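Local coordinates for DBF2 kinase activator protein MOB1 (Saccharomyces cerevisiae, PDB 2HJN), which binds and activates the kinase Dbf2, allowing Cdc15 to phosphorylate it in late anaphase as part of the mitotic exit network, at residues Pro107-Thr112 with Val130-Tyr135; Ile173-Phe178 with Glu216-Ala221; Gly95-Phe100 with Leu193-Gln198. All coordinates share one frame; numbering follows the deposited sequence.

Interaction 1: Pro107-Thr112 with Val130-Tyr135; sequences PRMIAT and VSAPKY
Met109, a selenomethionine, lies across one face of the Tyr135 ring, a Met-aromatic contact in which the CG methylene sits over the ring. This CG makes a CH-pi contact, 3.6 Å from the ring centroid of Tyr135, displaced toward the CG end of the ring. SE is farther off and oblique to the ring, and the terminal methyl, carried on by an extended chi3, lies above the CD1-CE1 side of the same face, with Met109 CE 3.4 Å from Tyr135 CD1. This wrap follows from the torsions: Met109 carries CG opposite its own nitrogen (chi1 177°) and then bends at chi2 (65°), so that the two side chains cross nearly at right angles. The bend also brings SE within 3.8 Å of Ala132 CB, setting the selenium against Ala132 and beside the Tyr135 ring, both in the first turn of helix 132-147. A serine in place of Tyr135 would probably leave one flank of Met109 without its apolar cover and its SE-CE end free to turn.

The contact joins the loop before strand 115-117 to the start of helix 132-147, beside the zinc site of the Mob1/phocein fold. Ala132 also packs on the zinc ligands Cys106 and His183, while Ile110 O accepts a hydrogen bond from His183 ND1 and so helps to fix the turn of that imidazole. Where the backbones meet, CA-H...O contacts run both ways, from Ser131 CA to Pro107 O (3.4 Å) and from Arg108 CA to Val130 O (3.3 Å). Ser131 is the N-cap of the helix, its OG accepting a weak bond from Lys134 N. One water bridges the two segments, accepting from Met109 N at 3.1 Å and from Val130 N at 3.3 Å.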
loop_
_atom_site.group_PDB
_atom_site.type_symbol
_atom_site.label_atom_id
_atom_site.label_comp_id
_atom_site.label_asym_id
_atom_site.label_seq_id
_atom_site.Cartn_x
_atom_site.Cartn_y
_atom_site.Cartn_z
ATOM N N PRO A 107 -5.133 -21.848 -3.923
ATOM C CA PRO A 107 -5.312 -22.577 -5.172
ATOM C C PRO A 107 -6.620 -22.327 -5.955
ATOM O O PRO A 107 -6.706 -22.759 -7.095
ATOM C CB PRO A 107 -5.187 -24.068 -4.762
ATOM C CG PRO A 107 -5.381 -24.122 -3.315
ATOM C CD PRO A 107 -5.160 -22.738 -2.728
ATOM N N ARG A 108 -7.608 -21.675 -5.334
ATOM C CA ARG A 108 -8.854 -21.332 -5.966
ATOM C C ARG A 108 -9.200 -19.888 -5.557
ATOM O O ARG A 108 -8.859 -19.429 -4.452
ATOM C CB ARG A 108 -9.994 -22.252 -5.510
ATOM C CG ARG A 108 -9.916 -23.712 -5.979
ATOM C CD ARG A 108 -11.137 -24.496 -5.377
ATOM N NE ARG A 108 -11.220 -24.358 -3.911
ATOM C CZ ARG A 108 -12.345 -24.415 -3.182
ATOM N NH1 ARG A 108 -13.532 -24.597 -3.773
ATOM N NH2 ARG A 108 -12.283 -24.276 -1.848
HETATM N N MSE A 109 -9.931 -19.204 -6.414
HETATM C CA MSE A 109 -10.374 -17.834 -6.070
HETATM C C MSE A 109 -11.632 -17.974 -5.211
HETATM O O MSE A 109 -12.733 -18.119 -5.741
HETATM C CB MSE A 109 -10.594 -16.996 -7.343
HETATM C CG MSE A 109 -11.118 -15.592 -7.104
HETATM SE SE MSE A 109 -9.827 -14.456 -6.123
HETATM C CE MSE A 109 -10.868 -12.872 -6.531
ATOM N N ILE A 110 -11.472 -17.934 -3.887
ATOM C CA ILE A 110 -12.594 -18.144 -2.979
ATOM C C ILE A 110 -12.827 -16.978 -2.009
ATOM O O ILE A 110 -11.964 -16.117 -1.851
ATOM C CB ILE A 110 -12.484 -19.494 -2.234
ATOM C CG1 ILE A 110 -11.233 -19.506 -1.321
ATOM C CG2 ILE A 110 -12.392 -20.630 -3.296
ATOM C CD1 ILE A 110 -11.047 -20.710 -0.482
ATOM N N ALA A 111 -14.006 -16.963 -1.373
ATOM C CA ALA A 111 -14.349 -15.954 -0.382
ATOM C C ALA A 111 -15.123 -16.762 0.600
ATOM O O ALA A 111 -16.345 -16.855 0.473
ATOM C CB ALA A 111 -15.250 -14.878 -1.021
ATOM N N THR A 112 -14.393 -17.353 1.548
ATOM C CA THR A 112 -14.773 -18.563 2.290
ATOM C C THR A 112 -15.074 -19.769 1.410
ATOM O O THR A 112 -15.189 -19.638 0.194
ATOM C CB THR A 112 -15.994 -18.369 3.206
ATOM O OG1 THR A 112 -17.167 -18.326 2.406
ATOM C CG2 THR A 112 -15.871 -17.055 4.066
ATOM N N VAL A 130 -9.367 -21.159 -11.136
ATOM C CA VAL A 130 -7.990 -20.661 -11.237
ATOM C C VAL A 130 -7.510 -20.210 -9.838
ATOM O O VAL A 130 -8.314 -20.003 -8.927
ATOM C CB VAL A 130 -7.832 -19.458 -12.292
ATOM C CG1 VAL A 130 -8.092 -19.925 -13.715
ATOM C CG2 VAL A 130 -8.731 -18.266 -11.967
ATOM N N SER A 131 -6.197 -20.083 -9.643
ATOM C CA SER A 131 -5.643 -19.716 -8.289
ATOM C C SER A 131 -6.049 -18.259 -8.037
ATOM O O SER A 131 -6.381 -17.567 -9.003
ATOM C CB SER A 131 -4.128 -19.891 -8.280
ATOM O OG SER A 131 -3.490 -18.877 -9.057
ATOM N N ALA A 132 -6.056 -17.774 -6.796
ATOM C CA ALA A 132 -6.528 -16.386 -6.543
ATOM C C ALA A 132 -5.625 -15.379 -7.273
ATOM O O ALA A 132 -6.106 -14.471 -7.914
ATOM C CB ALA A 132 -6.554 -16.071 -5.039
ATOM N N PRO A 133 -4.296 -15.517 -7.162
ATOM C CA PRO A 133 -3.492 -14.464 -7.859
ATOM C C PRO A 133 -3.586 -14.474 -9.402
ATOM O O PRO A 133 -3.457 -13.426 -10.034
ATOM C CB PRO A 133 -2.082 -14.756 -7.379
ATOM C CG PRO A 133 -2.108 -16.294 -7.120
ATOM C CD PRO A 133 -3.437 -16.495 -6.475
ATOM N N LYS A 134 -3.816 -15.650 -10.019
ATOM C CA LYS A 134 -4.078 -15.708 -11.447
ATOM C C LYS A 134 -5.372 -15.006 -11.807
ATOM O O LYS A 134 -5.396 -14.256 -12.767
ATOM C CB LYS A 134 -4.114 -17.168 -11.971
ATOM C CG LYS A 134 -4.354 -17.280 -13.497
ATOM C CD LYS A 134 -3.007 -16.963 -14.185
ATOM C CE LYS A 134 -2.987 -17.307 -15.635
ATOM N NZ LYS A 134 -1.560 -17.266 -16.064
ATOM N N TYR A 135 -6.433 -15.283 -11.042
ATOM C CA TYR A 135 -7.721 -14.631 -11.145
ATOM C C TYR A 135 -7.587 -13.082 -11.076
ATOM O O TYR A 135 -8.042 -12.353 -11.966
ATOM C CB TYR A 135 -8.654 -15.112 -10.014
ATOM C CG TYR A 135 -10.049 -14.519 -10.168
ATOM C CD1 TYR A 135 -10.279 -13.187 -9.826
ATOM C CD2 TYR A 135 -11.096 -15.240 -10.723
ATOM C CE1 TYR A 135 -11.493 -12.604 -9.971
ATOM C CE2 TYR A 135 -12.357 -14.653 -10.874
ATOM C CZ TYR A 135 -12.526 -13.318 -10.501
ATOM O OH TYR A 135 -13.726 -12.649 -10.629
HETATM O O HOH W 1 -11.521 -20.291 -8.794
#

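Interaction 2: Ile173-Phe178 with Glu216-Ala221. With SO4 (sulfate ion), chain C.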
loop_
_atom_site.group_PDB
_atom_site.type_symbol
_atom_site.label_atom_id
_atom_site.label_comp_id
_atom_site.label_asym_id
_atom_site.label_seq_id
_atom_site.Cartn_x
_atom_site.Cartn_y
_atom_site.Cartn_z
ATOM N N ILE A 173 -17.794 -4.189 -14.505
ATOM C CA ILE A 173 -16.548 -3.832 -13.839
ATOM C C ILE A 173 -16.691 -3.774 -12.302
ATOM O O ILE A 173 -15.859 -4.341 -11.593
ATOM C CB ILE A 173 -15.944 -2.470 -14.364
ATOM C CG1 ILE A 173 -15.451 -2.593 -15.821
ATOM C CG2 ILE A 173 -14.714 -2.072 -13.511
ATOM C CD1 ILE A 173 -15.194 -1.147 -16.483
ATOM N N LEU A 174 -17.711 -3.073 -11.796
ATOM C CA LEU A 174 -18.005 -3.032 -10.343
ATOM C C LEU A 174 -18.289 -4.415 -9.754
ATOM O O LEU A 174 -17.731 -4.758 -8.697
ATOM C CB LEU A 174 -19.147 -2.031 -10.018
ATOM C CG LEU A 174 -18.811 -0.543 -9.854
ATOM C CD1 LEU A 174 -17.512 -0.062 -10.462
ATOM C CD2 LEU A 174 -19.938 0.421 -10.177
ATOM N N ARG A 175 -19.096 -5.243 -10.454
ATOM C CA ARG A 175 -19.381 -6.609 -9.985
ATOM C C ARG A 175 -18.085 -7.442 -9.809
ATOM O O ARG A 175 -17.878 -8.158 -8.805
ATOM C CB ARG A 175 -20.332 -7.341 -10.957
ATOM C CG ARG A 175 -21.791 -7.062 -10.812
ATOM C CD ARG A 175 -22.648 -8.113 -11.637
ATOM N NE ARG A 175 -22.195 -8.418 -13.015
ATOM C CZ ARG A 175 -22.666 -7.833 -14.126
ATOM N NH1 ARG A 175 -23.579 -6.861 -14.065
ATOM N NH2 ARG A 175 -22.214 -8.204 -15.305
ATOM N N ARG A 176 -17.200 -7.358 -10.796
ATOM C CA ARG A 176 -15.887 -8.040 -10.700
ATOM C C ARG A 176 -14.916 -7.485 -9.624
ATOM O O ARG A 176 -14.301 -8.260 -8.860
ATOM C CB ARG A 176 -15.267 -8.088 -12.089
ATOM C CG ARG A 176 -16.200 -8.866 -13.060
ATOM C CD ARG A 176 -15.664 -8.909 -14.489
ATOM N NE ARG A 176 -16.675 -9.338 -15.443
ATOM C CZ ARG A 176 -16.411 -9.718 -16.694
ATOM N NH1 ARG A 176 -15.149 -9.742 -17.156
ATOM N NH2 ARG A 176 -17.417 -10.057 -17.498
ATOM N N LEU A 177 -14.770 -6.158 -9.537
ATOM C CA LEU A 177 -13.889 -5.579 -8.521
ATOM C C LEU A 177 -14.329 -5.973 -7.105
ATOM O O LEU A 177 -13.482 -6.215 -6.234
ATOM C CB LEU A 177 -13.825 -4.050 -8.688
ATOM C CG LEU A 177 -13.103 -3.524 -9.947
ATOM C CD1 LEU A 177 -13.122 -1.969 -10.019
ATOM C CD2 LEU A 177 -11.667 -4.057 -10.096
ATOM N N PHE A 178 -15.641 -6.071 -6.876
ATOM C CA PHE A 178 -16.159 -6.559 -5.561
ATOM C C PHE A 178 -15.585 -7.896 -5.150
ATOM O O PHE A 178 -15.224 -8.032 -4.009
ATOM C CB PHE A 178 -17.713 -6.604 -5.475
ATOM C CG PHE A 178 -18.242 -6.910 -4.062
ATOM C CD1 PHE A 178 -18.710 -5.884 -3.232
ATOM C CD2 PHE A 178 -18.294 -8.231 -3.595
ATOM C CE1 PHE A 178 -19.176 -6.157 -1.947
ATOM C CE2 PHE A 178 -18.734 -8.526 -2.271
ATOM C CZ PHE A 178 -19.170 -7.489 -1.463
ATOM N N GLU A 216 -27.674 2.566 -7.869
ATOM C CA GLU A 216 -28.165 1.185 -8.022
ATOM C C GLU A 216 -27.337 0.246 -8.916
ATOM O O GLU A 216 -27.882 -0.598 -9.615
ATOM C CB GLU A 216 -29.701 1.047 -8.288
ATOM C CG GLU A 216 -30.576 2.267 -8.391
ATOM C CD GLU A 216 -32.004 1.913 -8.923
ATOM O OE1 GLU A 216 -32.828 1.350 -8.153
ATOM O OE2 GLU A 216 -32.286 2.181 -10.122
ATOM N N LEU A 217 -26.014 0.372 -8.848
ATOM C CA LEU A 217 -25.104 -0.427 -9.650
ATOM C C LEU A 217 -24.979 -1.866 -9.103
ATOM O O LEU A 217 -24.833 -2.833 -9.863
ATOM C CB LEU A 217 -23.725 0.278 -9.723
ATOM C CG LEU A 217 -23.774 1.763 -10.159
ATOM C CD1 LEU A 217 -22.467 2.526 -9.935
ATOM C CD2 LEU A 217 -24.234 1.915 -11.568
ATOM N N LEU A 218 -25.044 -1.996 -7.786
ATOM C CA LEU A 218 -24.920 -3.290 -7.118
ATOM C C LEU A 218 -26.084 -3.504 -6.210
ATOM O O LEU A 218 -26.569 -2.571 -5.549
ATOM C CB LEU A 218 -23.648 -3.379 -6.264
ATOM C CG LEU A 218 -22.302 -3.487 -6.965
ATOM C CD1 LEU A 218 -21.277 -3.830 -5.890
ATOM C CD2 LEU A 218 -22.283 -4.561 -8.077
ATOM N N ARG A 219 -26.502 -4.756 -6.170
ATOM C CA ARG A 219 -27.646 -5.154 -5.407
ATOM C C ARG A 219 -27.154 -6.118 -4.338
ATOM O O ARG A 219 -26.081 -6.722 -4.498
ATOM C CB ARG A 219 -28.683 -5.798 -6.332
ATOM C CG ARG A 219 -28.176 -7.037 -7.067
ATOM C CD ARG A 219 -28.862 -7.188 -8.427
ATOM N NE ARG A 219 -30.294 -7.440 -8.255
ATOM C CZ ARG A 219 -30.831 -8.642 -8.056
ATOM N NH1 ARG A 219 -30.058 -9.732 -8.020
ATOM N NH2 ARG A 219 -32.150 -8.747 -7.901
ATOM N N PRO A 220 -27.919 -6.234 -3.235
ATOM C CA PRO A 220 -27.611 -7.085 -2.085
ATOM C C PRO A 220 -27.035 -8.473 -2.416
ATOM O O PRO A 220 -26.015 -8.864 -1.834
ATOM C CB PRO A 220 -28.959 -7.148 -1.333
ATOM C CG PRO A 220 -29.511 -5.795 -1.565
ATOM C CD PRO A 220 -29.175 -5.476 -3.017
ATOM N N ALA A 221 -27.640 -9.181 -3.364
ATOM C CA ALA A 221 -27.054 -10.424 -3.943
ATOM C C ALA A 221 -25.615 -10.345 -4.541
ATOM O O ALA A 221 -24.903 -11.353 -4.567
ATOM C CB ALA A 221 -28.000 -10.988 -5.015
HETATM S S SO4 C . -20.046 -11.214 -14.597
HETATM O O1 SO4 C . -20.319 -9.805 -14.902
HETATM O O2 SO4 C . -20.904 -11.564 -13.451
HETATM O O3 SO4 C . -20.207 -12.076 -15.755
HETATM O O4 SO4 C . -18.672 -11.482 -14.210
HETATM O O HOH W 2 -24.769 -6.075 -10.950
#
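Helix 165-187 passes the irregular turn after helix 198-214 with Leu174 CA 7.6 Å from Leu217 CA and Arg175 CA 7.1 Å from Leu218 CA. The turn begins with a Schellman motif that has Glu216 as its C-prime residue, and it presents two leucines in succession. Leu217 meets Leu174 methyl to methyl; the 3.3 Å between Leu174 CD2 and Leu217 CD1 is tighter than usual, and with Leu174 chi2 near eclipsed at 20° the exact placement of that methyl is doubtful. Leu218 sends its CD2 branch to the aliphatic stem of Arg175, 3.7 Å from Arg175 CG, while CD1 lies obliquely 4.2 Å from Phe178 CD1. Phe208 and Phe223 also pack on Leu218.

Arg175 thus has a divided role. Beyond its apolar stem the chain bends at chi3 (-45°), setting the edge of the guanidinium against a sulfate: NH2 donates to O1, a bond modelled very short, and NE adds weak bonds to O1 and O2. Arg176 NE reaches O4 weakly, 3.2 Å away, and Arg179 NH1 is also hydrogen-bonded to the sulfate. Carbon packing on one side and an arginine cluster on the other imply an anion-binding surface built on a buried leucine seam; the sulfate probably comes from the crystallisation liquor, but its grip is consistent with the phosphopeptide binding known for Mob1 proteins.

Interaction 3: Gly95-Phe100 with Leu193-Gln198; sequences GSITEF and LELNLQ
Leu197 brings its CD1 methyl against the side chain of Ser96, 3.4 Å from Ser96 OG and 3.6 Å from Ser96 CB, in van der Waals packing between the C-terminal end of helix 75-97 and the turn after helix 189-194. The hydroxyl is not left without a partner by this hydrophobic neighbour, because it is hydrogen-bonded to Leu93 O one turn back; chi1 of 78° swings OG between its own nitrogen and carbonyl carbon. Leu195 approaches the same residue from its backbone side, with Leu195 CD1 3.5 Å from Ser96 O, and the same methyl also meets Ile97 CG2 at 4.2 Å.

Both leucines are delivered by a Schellman motif. Asn196, with positive phi, ends helix 189-194, and Leu197 directly after it is the N-cap residue of helix 198-214, so that one helix ends and the next begins within a single tight turn of the Mob1/phocein fold. Ile97 in turn packs on His188, one of the zinc ligands.

Contact between aromatic and charged groups is looser. Glu194, extended beyond CG, places OE2 obliquely 4.2 Å from Phe100 CZ, with carboxylate and ring planes 68° apart. The other oxygen, OE1, is hydrogen-bonded to His30 NE2 of the second subunit, and the ring of that His30 meets Phe100 edge-to-face, while Met92 of the second subunit packs on Ser96 and Leu197.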
loop_
_atom_site.group_PDB
_atom_site.type_symbol
_atom_site.label_atom_id
_atom_site.label_comp_id
_atom_site.label_asym_id
_atom_site.label_seq_id
_atom_site.Cartn_x
_atom_site.Cartn_y
_atom_site.Cartn_z
ATOM N N GLY A 95 -1.720 -4.919 -3.776
ATOM C CA GLY A 95 -0.289 -4.740 -3.858
ATOM C C GLY A 95 0.377 -4.804 -2.514
ATOM O O GLY A 95 1.505 -5.231 -2.423
ATOM N N SER A 96 -0.286 -4.326 -1.465
ATOM C CA SER A 96 0.308 -4.348 -0.128
ATOM C C SER A 96 0.502 -5.774 0.433
ATOM O O SER A 96 1.432 -6.046 1.222
ATOM C CB SER A 96 -0.514 -3.479 0.852
ATOM O OG SER A 96 -1.682 -4.153 1.289
ATOM N N ILE A 97 -0.359 -6.692 0.009
ATOM C CA ILE A 97 -0.316 -8.056 0.549
ATOM C C ILE A 97 0.046 -9.134 -0.485
ATOM O O ILE A 97 -0.048 -10.337 -0.190
ATOM C CB ILE A 97 -1.608 -8.415 1.350
ATOM C CG1 ILE A 97 -2.892 -8.104 0.551
ATOM C CG2 ILE A 97 -1.620 -7.642 2.640
ATOM C CD1 ILE A 97 -3.367 -9.207 -0.356
ATOM N N THR A 98 0.452 -8.693 -1.678
ATOM C CA THR A 98 0.579 -9.613 -2.825
ATOM C C THR A 98 1.529 -10.819 -2.602
ATOM O O THR A 98 1.306 -11.945 -3.162
ATOM C CB THR A 98 1.027 -8.857 -4.105
ATOM O OG1 THR A 98 1.003 -9.770 -5.195
ATOM C CG2 THR A 98 2.486 -8.303 -3.972
ATOM N N GLU A 99 2.572 -10.602 -1.806
ATOM C CA GLU A 99 3.505 -11.700 -1.503
ATOM C C GLU A 99 2.894 -12.790 -0.628
ATOM O O GLU A 99 3.486 -13.845 -0.503
ATOM C CB GLU A 99 4.821 -11.209 -0.867
ATOM C CG GLU A 99 5.728 -10.384 -1.760
ATOM C CD GLU A 99 7.031 -9.967 -1.026
ATOM O OE1 GLU A 99 7.839 -10.833 -0.665
ATOM O OE2 GLU A 99 7.220 -8.778 -0.777
ATOM N N PHE A 100 1.735 -12.537 -0.011
ATOM C CA PHE A 100 1.022 -13.527 0.844
ATOM C C PHE A 100 -0.075 -14.308 0.100
ATOM O O PHE A 100 -0.715 -15.183 0.667
ATOM C CB PHE A 100 0.395 -12.814 2.046
ATOM C CG PHE A 100 1.379 -11.946 2.823
ATOM C CD1 PHE A 100 1.237 -10.560 2.850
ATOM C CD2 PHE A 100 2.466 -12.515 3.465
ATOM C CE1 PHE A 100 2.147 -9.750 3.538
ATOM C CE2 PHE A 100 3.389 -11.711 4.161
ATOM C CZ PHE A 100 3.221 -10.322 4.197
ATOM N N LEU A 193 -4.040 -6.068 8.656
ATOM C CA LEU A 193 -3.898 -5.669 10.070
ATOM C C LEU A 193 -2.442 -5.511 10.528
ATOM O O LEU A 193 -2.081 -4.509 11.170
ATOM C CB LEU A 193 -4.622 -6.742 10.942
ATOM C CG LEU A 193 -5.202 -6.428 12.321
ATOM C CD1 LEU A 193 -6.117 -5.250 12.258
ATOM C CD2 LEU A 193 -5.962 -7.655 12.867
ATOM N N GLU A 194 -1.605 -6.507 10.244
ATOM C CA GLU A 194 -0.121 -6.394 10.439
ATOM C C GLU A 194 0.497 -5.067 9.898
ATOM O O GLU A 194 1.438 -4.510 10.496
ATOM C CB GLU A 194 0.549 -7.592 9.761
ATOM C CG GLU A 194 2.051 -7.779 9.977
ATOM C CD GLU A 194 2.780 -8.524 8.797
ATOM O OE1 GLU A 194 3.937 -8.097 8.524
ATOM O OE2 GLU A 194 2.224 -9.515 8.160
ATOM N N LEU A 195 -0.039 -4.581 8.771
ATOM C CA LEU A 195 0.470 -3.380 8.102
ATOM C C LEU A 195 -0.323 -2.118 8.485
ATOM O O LEU A 195 -0.091 -1.023 7.948
ATOM C CB LEU A 195 0.454 -3.605 6.589
ATOM C CG LEU A 195 1.378 -4.695 6.008
ATOM C CD1 LEU A 195 1.055 -4.964 4.540
ATOM C CD2 LEU A 195 2.861 -4.291 6.221
ATOM N N ASN A 196 -1.275 -2.282 9.401
ATOM C CA ASN A 196 -2.076 -1.170 9.922
ATOM C C ASN A 196 -2.932 -0.539 8.804
ATOM O O ASN A 196 -3.135 0.648 8.778
ATOM C CB ASN A 196 -1.208 -0.114 10.669
ATOM C CG ASN A 196 -0.263 -0.749 11.703
ATOM O OD1 ASN A 196 -0.687 -1.541 12.560
ATOM N ND2 ASN A 196 1.046 -0.426 11.595
ATOM N N LEU A 197 -3.464 -1.365 7.899
ATOM C CA LEU A 197 -4.243 -0.855 6.757
ATOM C C LEU A 197 -5.724 -1.129 6.897
ATOM O O LEU A 197 -6.472 -0.967 5.937
ATOM C CB LEU A 197 -3.758 -1.501 5.459
ATOM C CG LEU A 197 -2.426 -0.972 4.961
ATOM C CD1 LEU A 197 -1.819 -1.899 3.846
ATOM C CD2 LEU A 197 -2.694 0.420 4.406
ATOM N N GLN A 198 -6.145 -1.541 8.102
ATOM C CA GLN A 198 -7.567 -1.863 8.352
ATOM C C GLN A 198 -8.504 -0.717 8.054
ATOM O O GLN A 198 -9.573 -0.934 7.461
ATOM C CB GLN A 198 -7.830 -2.436 9.775
ATOM C CG GLN A 198 -7.414 -1.502 10.897
ATOM C CD GLN A 198 -6.091 -1.827 11.526
ATOM O OE1 GLN A 198 -5.955 -1.867 12.785
ATOM N NE2 GLN A 198 -5.108 -2.057 10.702
#

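In the fold
From the N terminus, interaction 3 opens first, at the end of helix 75-97. Interaction 1 then opens at 107-112 and closes at 130-135, a short loop carrying strand 115-117 that falls wholly between the two halves of interaction 3. Interaction 2 begins at 173-178 on helix 165-187; interaction 3 closes at 193-198 before interaction 2 does at 216-221, so these two cross, whereas interactions 1 and 2 follow in series. Interactions 1 and 3 both lie beside the zinc site of Cys101, Cys106, His183 and His188, and interaction 3 also borders the second subunit. Interaction 2, on the opposite side of the chain's centre from interaction 3, ties the loop between helix 198-214 and helix 227-233 to helix 165-187.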